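5-oxoprolinase subunit C (PDB 5DUD) catalyses, as one subunit of 5-oxoprolinase, the ATP-dependent cleavage of 5-oxoproline to L-glutamate. Local coordinates at residues E54-Q59 with H107-Y112; F70-A75 with L100-P105. All coordinates share one frame; numbering follows the deposited sequence.

Interaction 1: residues E54-Q59 with H107-Y112; sequences EITLGQ and HGMRSY
Ile55 and Ser111 form the hydrogen-bonded pair of an antiparallel ladder whose segments 54-56 and 110-112, parts of strands 52-56 and 110-115, run at 150°. Ile55 N donates to Ser111 O and Ser111 N to Ile55 O, and the ladder ends where Leu57 N reaches Met109 O at 2.8 Å. A water there gives hydrogen bonds to Ile55 O and Met109 O and accepts one from Gly58 N, bridging the parting backbones. Glu54 and Tyr112 lie side by side on one face. With CG anti to the backbone N (chi1 175°), the extended Glu54 chain brings CB and CG close to Tyr112 CE2 and OE2 to the edge of the ring, carboxylate and ring planes 79° apart, and Tyr112 OH donates to Glu54 OE2 at 2.8 Å from above the carboxylate plane. Leu32 N also binds OE2, while OE1 salt-bridges Arg206. Thr56 and Arg110 run alongside each other on the same face, Thr56 OG1 standing 3.8 Å from Arg110 CG but bonding to Tyr10 O; Arg110 NH1 bonds to Ala270 O. Beyond, Met109 SD rests 3.8 Å from Leu57 CD2. This is a central antiparallel pairing in a five-stranded sheet of the cyclophilin-like carboxyltransferase domain.

Interaction 2: residues F70-A75 with L100-P105; sequences FALTGA and LTLKRP
Two stacked antiparallel sheets of the carboxyltransferase domain, whose family belongs to the cyclophilin-like clan, meet here through hydrocarbon side chains. Segments 70-74 and 100-102 lie on strands 68-74 and 99-102 of different sheets; their axes pass 11.2 Å apart and run nearly parallel, at 8°, a spacing that leaves room for side chains between the backbones. Phe70, Leu72, Leu100 and Leu102 all project into this interlayer. At one end, Leu100 approaches the Phe70 ring obliquely: its CD1 lies 3.7 Å from Phe70 CE2 and almost as near to CZ, while its CD2 also approaches CE2. The CG of Phe70 sits between its own backbone N and carbonyl carbon (chi1 87°), a torsion that sets the ring so that CE2 and CZ meet Leu100. Leu100 and Leu72 meet tip to tip, with Leu100 CD2 4.1 Å from Leu72 CD1. The other methyl of Leu72, CD2, is 4.0 Å from CD2 of Leu102; the two side chains pass one another, running opposite ways. Replacing Leu100 by an alanine would remove both methyls and would probably leave Phe70 CE2 and CZ and Leu72 CD1 without their partner, opening a gap between the sheets. Farther along, beyond strand 70-74, the backbones draw closer, and Ala75 CB faces Pro105 CG at 4.4 Å, a looser touch in which a small side chain meets a proline ring. Leu113 of strand 110-115 touches Phe70, Leu72 and Leu100, and Val86 and Ala79 from loops add to the same apolar layer, the former against Leu100 and the latter against both Leu72 and Leu102. Strand 92-94 packs on Phe70 through Leu92 and Met94, whereas Ala71, which points away, and Thr73 touch helix 34-44.

In the fold
Both contacts are buried, yet they illustrate two ways in which strands cohere: interaction 1 joins neighbours within one sheet, and interaction 2 joins that sheet to the one stacked on it. The first relies on backbone hydrogen bonds, a bridging water and buried polar groups; the second is wholly apolar. They meet through strand 110-115, which lies between 52-56 and 68-74: Arg110 O is 2.9 Å from Ala75 N, a probable hydrogen bond. Leu102 continues the apolar layer of interaction 2 onto Ile55 and Ser111, so one face of the interaction 1 ladder borders the intersheet core. Along the chain, interaction 2 falls wholly between the segments of interaction 1.

Interaction 1: residues E54-Q59 with H107-Y112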
loop_
_atom_site.group_PDB
_atom_site.type_symbol
_atom_site.label_atom_id
_atom_site.label_comp_id
_atom_site.label_asym_id
_atom_site.label_seq_id
_atom_site.Cartn_x
_atom_site.Cartn_y
_atom_site.Cartn_z
ATOM N N GLU A 54 14.905 7.810 -0.050
ATOM C CA GLU A 54 14.669 7.199 -1.361
ATOM C C GLU A 54 14.811 8.320 -2.379
ATOM O O GLU A 54 14.320 9.415 -2.116
ATOM C CB GLU A 54 13.285 6.535 -1.446
ATOM C CG GLU A 54 12.959 5.992 -2.831
ATOM C CD GLU A 54 11.705 5.146 -2.898
ATOM O OE1 GLU A 54 10.654 5.673 -3.327
ATOM O OE2 GLU A 54 11.774 3.951 -2.530
ATOM N N ILE A 55 15.512 8.083 -3.504
ATOM C CA ILE A 55 15.737 9.099 -4.546
ATOM C C ILE A 55 15.325 8.506 -5.874
ATOM O O ILE A 55 15.761 7.401 -6.168
ATOM C CB ILE A 55 17.230 9.551 -4.588
ATOM C CG1 ILE A 55 17.808 9.871 -3.182
ATOM C CG2 ILE A 55 17.419 10.746 -5.520
ATOM C CD1 ILE A 55 19.251 9.504 -3.049
ATOM N N THR A 56 14.516 9.221 -6.686
ATOM C CA THR A 56 14.077 8.743 -7.998
ATOM C C THR A 56 14.803 9.540 -9.073
ATOM O O THR A 56 14.650 10.759 -9.130
ATOM C CB THR A 56 12.558 8.849 -8.132
ATOM O OG1 THR A 56 11.961 8.181 -7.017
ATOM C CG2 THR A 56 12.043 8.250 -9.447
ATOM N N LEU A 57 15.602 8.848 -9.913
ATOM C CA LEU A 57 16.408 9.415 -11.004
ATOM C C LEU A 57 17.389 10.494 -10.484
ATOM O O LEU A 57 17.370 11.635 -10.949
ATOM C CB LEU A 57 15.527 9.970 -12.144
ATOM C CG LEU A 57 14.813 8.917 -12.994
ATOM C CD1 LEU A 57 13.607 9.511 -13.692
ATOM C CD2 LEU A 57 15.753 8.321 -14.028
ATOM N N GLY A 58 18.230 10.096 -9.524
ATOM C CA GLY A 58 19.259 10.915 -8.881
ATOM C C GLY A 58 18.963 12.398 -8.733
ATOM O O GLY A 58 17.907 12.760 -8.207
ATOM N N GLN A 59 19.905 13.273 -9.183
ATOM C CA GLN A 59 19.786 14.737 -9.142
ATOM C C GLN A 59 19.562 15.224 -7.708
ATOM O O GLN A 59 18.566 15.878 -7.405
ATOM C CB GLN A 59 18.662 15.220 -10.079
ATOM C CG GLN A 59 18.935 14.963 -11.564
ATOM C CD GLN A 59 17.720 15.252 -12.421
ATOM O OE1 GLN A 59 17.093 16.289 -12.202
ATOM N NE2 GLN A 59 17.154 14.277 -13.174
ATOM N N HIS A 107 21.428 3.619 -16.088
ATOM C CA HIS A 107 20.826 2.320 -15.768
ATOM C C HIS A 107 20.142 2.439 -14.403
ATOM O O HIS A 107 20.726 3.015 -13.483
ATOM C CB HIS A 107 21.891 1.200 -15.750
ATOM C CG HIS A 107 23.064 1.440 -16.653
ATOM N ND1 HIS A 107 24.345 1.568 -16.146
ATOM C CD2 HIS A 107 23.107 1.598 -17.996
ATOM C CE1 HIS A 107 25.129 1.781 -17.193
ATOM N NE2 HIS A 107 24.426 1.810 -18.327
ATOM N N GLY A 108 18.932 1.896 -14.276
ATOM C CA GLY A 108 18.171 1.941 -13.034
ATOM C C GLY A 108 17.264 3.152 -12.916
ATOM O O GLY A 108 17.176 3.962 -13.844
ATOM N N MET A 109 16.586 3.275 -11.768
ATOM C CA MET A 109 15.657 4.374 -11.482
ATOM C C MET A 109 15.845 4.947 -10.080
ATOM O O MET A 109 16.110 6.141 -9.956
ATOM C CB MET A 109 14.195 3.902 -11.621
ATOM C CG MET A 109 13.703 3.829 -13.040
ATOM S SD MET A 109 13.237 5.436 -13.736
ATOM C CE MET A 109 11.794 5.821 -12.748
ATOM N N ARG A 110 15.645 4.128 -9.028
ATOM C CA ARG A 110 15.704 4.598 -7.641
ATOM C C ARG A 110 17.053 4.321 -6.944
ATOM O O ARG A 110 17.612 3.236 -7.075
ATOM C CB ARG A 110 14.553 3.984 -6.829
ATOM C CG ARG A 110 13.209 4.636 -7.169
ATOM C CD ARG A 110 12.015 3.719 -7.015
ATOM N NE ARG A 110 10.804 4.315 -7.595
ATOM C CZ ARG A 110 10.379 4.166 -8.854
ATOM N NH1 ARG A 110 11.064 3.419 -9.717
ATOM N NH2 ARG A 110 9.261 4.763 -9.257
ATOM N N SER A 111 17.552 5.324 -6.187
ATOM C CA SER A 111 18.806 5.282 -5.427
ATOM C C SER A 111 18.522 5.600 -3.962
ATOM O O SER A 111 17.611 6.373 -3.678
ATOM C CB SER A 111 19.804 6.285 -6.009
ATOM O OG SER A 111 21.123 6.097 -5.518
ATOM N N TYR A 112 19.289 5.008 -3.033
ATOM C CA TYR A 112 19.071 5.218 -1.595
ATOM C C TYR A 112 20.317 5.791 -0.919
ATOM O O TYR A 112 21.431 5.471 -1.317
ATOM C CB TYR A 112 18.638 3.905 -0.920
ATOM C CG TYR A 112 17.355 3.368 -1.511
ATOM C CD1 TYR A 112 17.356 2.695 -2.727
ATOM C CD2 TYR A 112 16.127 3.635 -0.917
ATOM C CE1 TYR A 112 16.170 2.300 -3.335
ATOM C CE2 TYR A 112 14.935 3.215 -1.501
ATOM C CZ TYR A 112 14.960 2.547 -2.713
ATOM O OH TYR A 112 13.800 2.112 -3.307
HETATM O O HOH W 1 17.816 7.567 -8.469
#

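Interaction 2: residues F70-A75 with L100-P105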
loop_
_atom_site.group_PDB
_atom_site.type_symbol
_atom_site.label_atom_id
_atom_site.label_comp_id
_atom_site.label_asym_id
_atom_site.label_seq_id
_atom_site.Cartn_x
_atom_site.Cartn_y
_atom_site.Cartn_z
ATOM N N PHE A 70 28.576 7.221 5.889
ATOM C CA PHE A 70 27.434 7.178 4.973
ATOM C C PHE A 70 27.607 6.065 3.932
ATOM O O PHE A 70 28.670 5.447 3.851
ATOM C CB PHE A 70 27.226 8.542 4.287
ATOM C CG PHE A 70 28.006 8.772 3.011
ATOM C CD1 PHE A 70 29.344 9.133 3.051
ATOM C CD2 PHE A 70 27.388 8.673 1.773
ATOM C CE1 PHE A 70 30.053 9.374 1.876
ATOM C CE2 PHE A 70 28.103 8.899 0.598
ATOM C CZ PHE A 70 29.430 9.245 0.656
ATOM N N ALA A 71 26.556 5.817 3.150
ATOM C CA ALA A 71 26.577 4.786 2.115
ATOM C C ALA A 71 25.512 5.049 1.052
ATOM O O ALA A 71 24.483 5.655 1.351
ATOM C CB ALA A 71 26.360 3.417 2.745
ATOM N N LEU A 72 25.765 4.592 -0.188
ATOM C CA LEU A 72 24.842 4.724 -1.323
ATOM C C LEU A 72 24.542 3.344 -1.924
ATOM O O LEU A 72 25.451 2.527 -2.035
ATOM C CB LEU A 72 25.434 5.640 -2.401
ATOM C CG LEU A 72 25.360 7.152 -2.191
ATOM C CD1 LEU A 72 26.299 7.857 -3.159
ATOM C CD2 LEU A 72 23.932 7.675 -2.367
ATOM N N THR A 73 23.267 3.066 -2.254
ATOM C CA THR A 73 22.827 1.795 -2.850
ATOM C C THR A 73 21.807 2.109 -3.965
ATOM O O THR A 73 21.592 3.279 -4.289
ATOM C CB THR A 73 22.243 0.854 -1.768
ATOM O OG1 THR A 73 21.325 1.596 -0.980
ATOM C CG2 THR A 73 23.317 0.210 -0.883
ATOM N N GLY A 74 21.213 1.072 -4.563
ATOM C CA GLY A 74 20.228 1.214 -5.632
ATOM C C GLY A 74 20.873 1.487 -6.979
ATOM O O GLY A 74 21.912 0.901 -7.291
ATOM N N ALA A 75 20.277 2.386 -7.783
ATOM C CA ALA A 75 20.802 2.734 -9.106
ATOM C C ALA A 75 22.047 3.619 -8.988
ATOM O O ALA A 75 22.044 4.581 -8.221
ATOM C CB ALA A 75 19.737 3.450 -9.917
ATOM N N LEU A 100 27.594 15.969 -1.511
ATOM C CA LEU A 100 27.506 14.706 -2.257
ATOM C C LEU A 100 26.607 14.951 -3.465
ATOM O O LEU A 100 25.403 15.116 -3.298
ATOM C CB LEU A 100 26.935 13.604 -1.346
ATOM C CG LEU A 100 26.750 12.215 -1.957
ATOM C CD1 LEU A 100 28.077 11.494 -2.093
ATOM C CD2 LEU A 100 25.785 11.402 -1.120
ATOM N N THR A 101 27.164 14.932 -4.680
ATOM C CA THR A 101 26.401 15.281 -5.876
ATOM C C THR A 101 26.032 14.091 -6.764
ATOM O O THR A 101 26.852 13.626 -7.554
ATOM C CB THR A 101 27.196 16.309 -6.691
ATOM O OG1 THR A 101 28.411 15.715 -7.156
ATOM C CG2 THR A 101 27.521 17.556 -5.882
ATOM N N LEU A 102 24.765 13.662 -6.705
ATOM C CA LEU A 102 24.271 12.595 -7.582
ATOM C C LEU A 102 23.726 13.205 -8.883
ATOM O O LEU A 102 23.144 14.285 -8.843
ATOM C CB LEU A 102 23.183 11.764 -6.892
ATOM C CG LEU A 102 23.667 10.710 -5.901
ATOM C CD1 LEU A 102 24.511 11.311 -4.806
ATOM C CD2 LEU A 102 22.491 9.973 -5.289
ATOM N N LYS A 103 23.916 12.528 -10.025
ATOM C CA LYS A 103 23.437 12.999 -11.334
ATOM C C LYS A 103 22.322 12.059 -11.845
ATOM O O LYS A 103 21.942 11.150 -11.118
ATOM C CB LYS A 103 24.623 13.084 -12.317
ATOM N N ARG A 104 21.763 12.281 -13.057
ATOM C CA ARG A 104 20.721 11.401 -13.588
ATOM C C ARG A 104 21.351 10.056 -14.024
ATOM O O ARG A 104 22.284 10.069 -14.827
ATOM C CB ARG A 104 19.957 12.057 -14.762
ATOM C CG ARG A 104 19.108 11.035 -15.549
ATOM C CD ARG A 104 17.771 11.536 -16.063
ATOM N NE ARG A 104 17.074 10.475 -16.802
ATOM C CZ ARG A 104 15.814 10.534 -17.236
ATOM N NH1 ARG A 104 15.071 11.614 -17.011
ATOM N NH2 ARG A 104 15.285 9.507 -17.892
ATOM N N PRO A 105 20.879 8.896 -13.514
ATOM C CA PRO A 105 21.515 7.621 -13.889
ATOM C C PRO A 105 21.100 7.097 -15.272
ATOM O O PRO A 105 19.984 7.353 -15.723
ATOM C CB PRO A 105 21.065 6.669 -12.783
ATOM C CG PRO A 105 19.779 7.197 -12.317
ATOM C CD PRO A 105 19.800 8.686 -12.524
#